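Side-chain contacts in uncharacterized protein (PDB 4L7A), which is of unknown function but probably acts as a zinc-dependent metallopeptidase: residues A[158-163]-A[196-201]; A[166-171]-A[184-189]. All blocks are in the same frame, centred on the assembly; numbering follows the deposited sequence.

Contact 1 of 2, residues A[158-163]-A[196-201]; sequences VDYDKI and SEDIAE
Y160 reaches helix 195-208 with both its hydroxyl and its ring, meeting two successive residues, D198 and I199. The hydroxyl donates a hydrogen bond to the carboxylate of D198, with Y160 OH 2.8 Å from D198 OD1. OD1 is met from above the carboxylate plane, 71° out of it, the ring and carboxylate planes being nearly perpendicular. D198 CB, meanwhile, sits in the plane of the ring at its edge, 4.0 Å from Y160 CE1. Over one ring face lies I199, whose CB stands 3.8 Å from the centroid of the Y160 ring in a CH-pi contact. Isoleucine suits the place because its CB and the extended CG1-CD1 arm give an apolar surface along the ring; I199 CD1 reaches 4.1 Å from Y160 CD2. With CG of Y160 turned anti to the backbone N (chi1 -172°), the long side chain spans a gap of 7.9 Å between Y160 CA and I199 CA. A phenylalanine here has no hydroxyl, which would probably leave D198 OD1 without this partner in a buried place and the carboxylate less firmly fixed in rotation. The acid itself is positioned by a second shell, since its other oxygen, OD2, takes a hydrogen bond from Y168 and a salt bridge from K232. An aspartate fits because its two oxygens can serve these partners separately, and the lysine probably helps to stabilise a negative charge away from water. The contact thus docks the short helix 160-163 on helix 195-208. Helix 211-244 closes in through K232 against Y160 and V236 against I199, while helix 131-153, which carries the HExxH sequence characteristic of zinc metallopeptidases, brings H151 to I199.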
# COMPACT_ATOMS: atom_id res chain seq x y z
N VAL A 158 20.34 -8.66 -9.32
CA VAL A 158 20.23 -10.10 -9.22
C VAL A 158 20.89 -10.61 -7.96
O VAL A 158 20.48 -11.64 -7.44
CB VAL A 158 20.84 -10.84 -10.45
CG1 VAL A 158 20.08 -10.45 -11.70
CG2 VAL A 158 22.33 -10.54 -10.62
N ASP A 159 21.90 -9.92 -7.47
CA ASP A 159 22.53 -10.35 -6.21
C ASP A 159 21.61 -10.38 -4.98
O ASP A 159 21.92 -11.07 -4.03
CB ASP A 159 23.77 -9.50 -5.91
CG ASP A 159 24.97 -9.83 -6.81
OD1 ASP A 159 25.00 -10.85 -7.56
OD2 ASP A 159 25.93 -9.05 -6.72
N TYR A 160 20.46 -9.69 -5.00
CA TYR A 160 19.52 -9.71 -3.88
C TYR A 160 19.09 -11.12 -3.63
O TYR A 160 18.98 -11.56 -2.46
CB TYR A 160 18.27 -8.84 -4.15
CG TYR A 160 17.37 -8.67 -2.98
CD1 TYR A 160 16.43 -9.63 -2.66
CD2 TYR A 160 17.44 -7.54 -2.17
CE1 TYR A 160 15.61 -9.47 -1.55
CE2 TYR A 160 16.62 -7.36 -1.11
CZ TYR A 160 15.72 -8.32 -0.79
OH TYR A 160 14.92 -8.12 0.30
N ASP A 161 18.83 -11.83 -4.72
CA ASP A 161 18.32 -13.17 -4.67
C ASP A 161 19.25 -14.12 -3.96
O ASP A 161 18.79 -15.10 -3.40
CB ASP A 161 18.10 -13.69 -6.07
CG ASP A 161 16.97 -12.98 -6.80
OD1 ASP A 161 16.40 -12.00 -6.31
OD2 ASP A 161 16.64 -13.36 -7.91
N LYS A 162 20.55 -13.85 -3.99
CA LYS A 162 21.48 -14.78 -3.36
C LYS A 162 21.53 -14.65 -1.85
O LYS A 162 21.92 -15.61 -1.17
CB LYS A 162 22.92 -14.52 -3.83
CG LYS A 162 23.13 -14.73 -5.27
CD LYS A 162 24.58 -14.40 -5.58
CE LYS A 162 24.89 -14.56 -7.04
NZ LYS A 162 26.35 -14.29 -7.21
N ILE A 163 21.19 -13.47 -1.34
CA ILE A 163 21.40 -13.19 0.07
C ILE A 163 20.79 -14.29 0.97
O ILE A 163 21.47 -14.82 1.84
CB ILE A 163 20.88 -11.81 0.47
CG1 ILE A 163 21.73 -10.74 -0.21
CG2 ILE A 163 20.99 -11.60 1.97
CD1 ILE A 163 21.11 -9.39 -0.23
N SER A 196 11.46 -12.23 -5.16
CA SER A 196 10.68 -11.06 -5.68
C SER A 196 9.66 -10.53 -4.63
O SER A 196 9.41 -9.34 -4.52
CB SER A 196 9.95 -11.43 -6.97
OG SER A 196 9.04 -12.46 -6.64
N GLU A 197 9.10 -11.42 -3.82
CA GLU A 197 8.24 -10.98 -2.71
C GLU A 197 9.03 -10.40 -1.53
O GLU A 197 8.57 -9.45 -0.87
CB GLU A 197 7.24 -12.06 -2.28
CG GLU A 197 5.98 -12.03 -3.16
CD GLU A 197 6.29 -12.38 -4.57
OE1 GLU A 197 6.66 -13.57 -4.77
OE2 GLU A 197 6.26 -11.47 -5.45
N ASP A 198 10.22 -10.94 -1.30
CA ASP A 198 11.13 -10.49 -0.25
C ASP A 198 11.47 -9.00 -0.45
O ASP A 198 11.23 -8.17 0.43
CB ASP A 198 12.39 -11.38 -0.25
CG ASP A 198 13.37 -11.08 0.86
OD1 ASP A 198 13.31 -10.03 1.52
OD2 ASP A 198 14.22 -11.96 1.10
N ILE A 199 11.93 -8.64 -1.61
CA ILE A 199 12.27 -7.27 -1.81
C ILE A 199 11.02 -6.33 -1.79
O ILE A 199 11.11 -5.21 -1.26
CB ILE A 199 13.15 -7.09 -3.03
CG1 ILE A 199 13.61 -5.65 -3.08
CG2 ILE A 199 12.46 -7.57 -4.34
CD1 ILE A 199 14.62 -5.38 -4.18
N ALA A 200 9.85 -6.77 -2.29
CA ALA A 200 8.65 -5.96 -2.19
C ALA A 200 8.24 -5.75 -0.71
O ALA A 200 7.81 -4.67 -0.35
CB ALA A 200 7.46 -6.56 -2.99
N GLU A 201 8.44 -6.78 0.11
CA GLU A 201 8.13 -6.71 1.54
C GLU A 201 9.09 -5.83 2.31
O GLU A 201 8.66 -5.07 3.19
CB GLU A 201 8.13 -8.09 2.17
CG GLU A 201 6.89 -8.97 1.81
CD GLU A 201 5.62 -8.46 2.49
OE1 GLU A 201 5.42 -8.85 3.67
OE2 GLU A 201 4.87 -7.65 1.90

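Contact 2 of 2, residues A[166-171]-A[184-189]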
# COMPACT_ATOMS: atom_id res chain seq x y z
N GLY A 166 18.53 -20.64 -0.24
CA GLY A 166 18.58 -21.76 0.67
C GLY A 166 17.52 -21.64 1.74
O GLY A 166 17.12 -22.64 2.27
N ASN A 167 17.01 -20.44 2.03
CA ASN A 167 16.03 -20.31 3.10
C ASN A 167 14.61 -19.93 2.67
O ASN A 167 13.74 -19.81 3.53
CB ASN A 167 16.55 -19.28 4.11
CG ASN A 167 17.70 -19.81 4.90
OD1 ASN A 167 17.73 -20.97 5.17
ND2 ASN A 167 18.65 -18.99 5.24
N TYR A 168 14.39 -19.79 1.36
CA TYR A 168 13.07 -19.48 0.86
C TYR A 168 12.16 -20.72 0.91
O TYR A 168 12.61 -21.82 0.77
CB TYR A 168 13.16 -18.96 -0.58
CG TYR A 168 13.68 -17.53 -0.66
CD1 TYR A 168 12.89 -16.47 -0.28
CD2 TYR A 168 14.98 -17.26 -1.04
CE1 TYR A 168 13.34 -15.17 -0.33
CE2 TYR A 168 15.48 -15.92 -1.08
CZ TYR A 168 14.64 -14.90 -0.71
OH TYR A 168 15.06 -13.60 -0.74
N THR A 169 10.86 -20.50 1.09
CA THR A 169 9.88 -21.60 1.01
C THR A 169 8.75 -21.15 0.08
O THR A 169 7.75 -20.60 0.55
CB THR A 169 9.36 -22.02 2.40
OG1 THR A 169 8.82 -20.89 3.09
CG2 THR A 169 10.51 -22.61 3.22
N PRO A 170 8.94 -21.30 -1.25
CA PRO A 170 7.96 -20.77 -2.21
C PRO A 170 6.57 -21.36 -1.96
O PRO A 170 5.61 -20.67 -2.07
CB PRO A 170 8.49 -21.18 -3.60
CG PRO A 170 9.92 -21.64 -3.38
CD PRO A 170 10.13 -21.89 -1.89
N THR A 171 6.50 -22.62 -1.58
CA THR A 171 5.30 -23.21 -1.04
C THR A 171 5.51 -23.47 0.45
O THR A 171 6.56 -23.98 0.82
CB THR A 171 4.98 -24.55 -1.75
OG1 THR A 171 4.68 -24.28 -3.12
CG2 THR A 171 3.73 -25.21 -1.11
N LEU A 184 16.40 -15.44 9.91
CA LEU A 184 16.89 -15.79 8.57
C LEU A 184 16.93 -14.57 7.65
O LEU A 184 17.27 -14.70 6.48
CB LEU A 184 16.00 -16.87 7.91
CG LEU A 184 15.65 -18.07 8.77
CD1 LEU A 184 14.63 -18.93 8.04
CD2 LEU A 184 16.86 -18.91 9.17
N GLY A 185 16.59 -13.39 8.15
CA GLY A 185 16.66 -12.18 7.35
C GLY A 185 15.39 -11.86 6.59
O GLY A 185 15.41 -11.17 5.59
N PHE A 186 14.26 -12.38 7.05
CA PHE A 186 12.96 -12.11 6.41
C PHE A 186 12.14 -11.22 7.32
O PHE A 186 11.94 -11.56 8.52
CB PHE A 186 12.20 -13.42 6.18
CG PHE A 186 12.88 -14.36 5.20
CD1 PHE A 186 13.32 -13.89 3.96
CD2 PHE A 186 13.10 -15.67 5.52
CE1 PHE A 186 13.95 -14.72 3.08
CE2 PHE A 186 13.74 -16.50 4.62
CZ PHE A 186 14.19 -16.03 3.42
N VAL A 187 11.68 -10.08 6.78
CA VAL A 187 10.89 -9.14 7.55
C VAL A 187 9.47 -9.60 7.90
O VAL A 187 8.89 -9.08 8.83
CB VAL A 187 10.84 -7.72 6.92
CG1 VAL A 187 12.22 -7.05 6.99
CG2 VAL A 187 10.31 -7.73 5.46
N THR A 188 8.93 -10.55 7.15
CA THR A 188 7.63 -11.14 7.39
C THR A 188 7.68 -12.57 6.89
O THR A 188 8.55 -12.93 6.11
CB THR A 188 6.51 -10.44 6.55
OG1 THR A 188 6.81 -10.51 5.14
CG2 THR A 188 6.34 -9.04 6.95
N PRO A 189 6.72 -13.39 7.27
CA PRO A 189 6.65 -14.75 6.68
C PRO A 189 6.58 -14.74 5.18
O PRO A 189 7.28 -15.52 4.53
CB PRO A 189 5.34 -15.30 7.25
CG PRO A 189 5.27 -14.66 8.62
CD PRO A 189 5.79 -13.24 8.40
O HOH W 1 18.78 -15.99 4.71
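N167 and Y168 pack against F186, which leaves the Schellman motif that ends helix 178-181. G185 is the C-prime residue of that motif. Its positive phi (90°) is a conformation in which a beta carbon would press on the preceding carbonyl oxygen, so glycine suits the turn. The chain then leads directly into F186, and the contact joins two loops.

The apolar part centres on the F186 ring. Y168 meets it obliquely, the two planes inclined at 51° and the ring centroids 5.1 Å apart. The nearest atoms are Y168 CE1 and F186 CE1, at 3.5 Å, while F186 CZ lies over one face of the tyrosine, toward its rim. CG of Y168 stands beside its backbone N, anti to the carbonyl carbon (chi1 -74°), and the long ring swings back to the phenylalanine although its CB points away from it. Tyrosine suits the place because it adds to this apolar ring a hydroxyl that turns to D198. N167 adds its CB, 4.0 Å from F186 CE2.

The polar links are indirect. A water accepts a hydrogen bond from N167 ND2 at 3.0 Å and donates one to L184 O at 2.7 Å, bridging the amide to the helix terminus; asparagine suits the place because its amide N-H can donate to the water while its CB stays against the phenylalanine. The N167 carbonyl, which R176 binds through NH1, also faces the phenylalanine: N167 O lies near the ring plane at its edge, 3.5 Å from F186 CE2.

Overall arrangement
Contact 1 is the more deeply buried of the two, with all three touching residues inside the protein. Contact 2 is partly buried, with F186 the one buried residue among the four that touch and a water among its links. The first joins short helix to long helix through a direct hydrogen bond and an aliphatic-aromatic contact; the second joins loops through oblique rings. D198 is shared by the two contacts, which meet at its carboxylate, and F186 CE1 packs against OD2. A second tie runs from T188 to E201. Both contacts thus meet helix 195-208, whose E201 bonds H144, the first histidine of the HExxH sequence, and so probably lies near the zinc site.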